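Side-chain contact in Beta2-bungarotoxin (Bungarus multicinctus, PDB 1BUN), which acts as a presynaptic snake neurotoxin in which a Kunitz-type chain is disulfide-linked to a phospholipase A2 chain that probably hydrolyses membrane phospholipids: residues 52-55 with 56-60. Sequence-based numbering, arbitrary orientation.
Sequences LCRC and ECLEY
Backbone bonds between Leu52–Cys55 and Glu56–Leu58 carry the last turn of helix 50-57, the C-terminal helix of the Kunitz fold. Three are i to i+4 bonds: Glu56 N gives to Leu52 O at 3.0 Å, Cys57 N to Cys53 O at 2.9 Å, and Leu58 N to Arg54 O at 2.7 Å. The final bonds of the helix converge on Arg54 O, which accepts from two amides. The bond from Leu58 N is nearly straight (172°), in the carbonyl plane and on a lone pair; Cys57 N, in an i to i+3 bond, approaches from above that plane, with a more bent N-H...O angle of 130°. Leu58 is the first residue to abandon helical angles.

Van der Waals contact between side chains is concentrated on one pair. Arg54 and Leu58 run alongside each other, pointing the same way, and the CD2 methyl of Leu58 meets both the CB of Arg54 (3.6 Å) and, at the guanidinium edge near its plane, the NE of Arg54 (3.2 Å). The bend at chi3 (76°) sets NE beside this methyl, while NH1 forms a salt bridge with Asp50, one turn earlier.

Apart from this pair, the CG of Glu56 makes a carbon-to-carbonyl van der Waals approach to Leu52 O (3.3 Å).

Covalent links fix the same turn: Cys53 pairs with Cys32, Cys57 with Cys7, and Cys55 with the chain of another protein, consistent with the phospholipase subunit. The chemistry therefore implies a short helix end held by shared carbonyl bonding and three disulfides, with the Arg54 charge directed to Asp50 while its CB and guanidinium edge both lie against Leu58.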
# COMPACT_ATOMS: atom_id res chain seq x y z
N LEU B 52 11.43 -6.17 -5.95
CA LEU B 52 10.05 -6.63 -6.12
C LEU B 52 9.84 -7.99 -5.43
O LEU B 52 8.82 -8.25 -4.76
CB LEU B 52 9.76 -6.75 -7.62
CG LEU B 52 8.34 -7.20 -7.95
CD1 LEU B 52 7.37 -6.13 -7.47
CD2 LEU B 52 8.16 -7.51 -9.43
N CYS B 53 10.83 -8.87 -5.60
CA CYS B 53 10.79 -10.19 -5.01
C CYS B 53 10.84 -10.14 -3.48
O CYS B 53 10.07 -10.85 -2.83
CB CYS B 53 11.93 -11.05 -5.55
SG CYS B 53 12.04 -12.66 -4.74
N ARG B 54 11.72 -9.33 -2.89
CA ARG B 54 11.79 -9.27 -1.43
C ARG B 54 10.44 -8.78 -0.97
O ARG B 54 9.74 -9.42 -0.19
CB ARG B 54 12.84 -8.29 -0.95
CG ARG B 54 14.12 -8.30 -1.73
CD ARG B 54 15.21 -7.71 -0.92
NE ARG B 54 15.67 -8.65 0.10
CZ ARG B 54 16.65 -9.53 -0.10
NH1 ARG B 54 17.29 -9.58 -1.28
NH2 ARG B 54 17.01 -10.35 0.89
N CYS B 55 10.03 -7.67 -1.58
CA CYS B 55 8.76 -7.03 -1.31
C CYS B 55 7.62 -8.01 -1.20
O CYS B 55 6.82 -7.94 -0.27
CB CYS B 55 8.44 -6.06 -2.43
SG CYS B 55 7.07 -4.95 -2.04
N GLU B 56 7.56 -8.94 -2.15
CA GLU B 56 6.49 -9.92 -2.23
C GLU B 56 6.66 -11.16 -1.37
O GLU B 56 5.67 -11.78 -0.99
CB GLU B 56 6.31 -10.39 -3.68
CG GLU B 56 5.75 -9.39 -4.64
CD GLU B 56 4.25 -9.46 -4.75
OE1 GLU B 56 3.57 -9.43 -3.71
OE2 GLU B 56 3.75 -9.52 -5.88
N CYS B 57 7.91 -11.50 -1.06
CA CYS B 57 8.20 -12.74 -0.34
C CYS B 57 8.97 -12.74 0.95
O CYS B 57 8.98 -13.76 1.64
CB CYS B 57 8.93 -13.72 -1.26
SG CYS B 57 8.06 -14.08 -2.80
N LEU B 58 9.69 -11.67 1.24
CA LEU B 58 10.47 -11.67 2.47
C LEU B 58 9.58 -11.95 3.69
O LEU B 58 8.50 -11.39 3.83
CB LEU B 58 11.29 -10.39 2.61
CG LEU B 58 12.81 -10.60 2.80
CD1 LEU B 58 13.32 -11.73 1.95
CD2 LEU B 58 13.55 -9.33 2.45
N GLU B 59 9.99 -12.95 4.46
CA GLU B 59 9.28 -13.37 5.66
C GLU B 59 9.61 -12.48 6.85
O GLU B 59 10.77 -12.38 7.25
CB GLU B 59 9.65 -14.82 6.00
CG GLU B 59 9.42 -15.79 4.85
CD GLU B 59 9.92 -17.19 5.18
OE1 GLU B 59 9.58 -17.69 6.27
OE2 GLU B 59 10.68 -17.77 4.36
N TYR B 60 8.60 -11.83 7.40
CA TYR B 60 8.81 -10.95 8.54
C TYR B 60 8.88 -11.72 9.86
O TYR B 60 8.00 -11.60 10.72
CB TYR B 60 7.72 -9.87 8.59
CG TYR B 60 7.89 -8.77 7.55
CD1 TYR B 60 9.13 -8.19 7.34
CD2 TYR B 60 6.82 -8.31 6.80
CE1 TYR B 60 9.30 -7.17 6.41
CE2 TYR B 60 6.98 -7.29 5.87
CZ TYR B 60 8.23 -6.73 5.69
OH TYR B 60 8.41 -5.71 4.78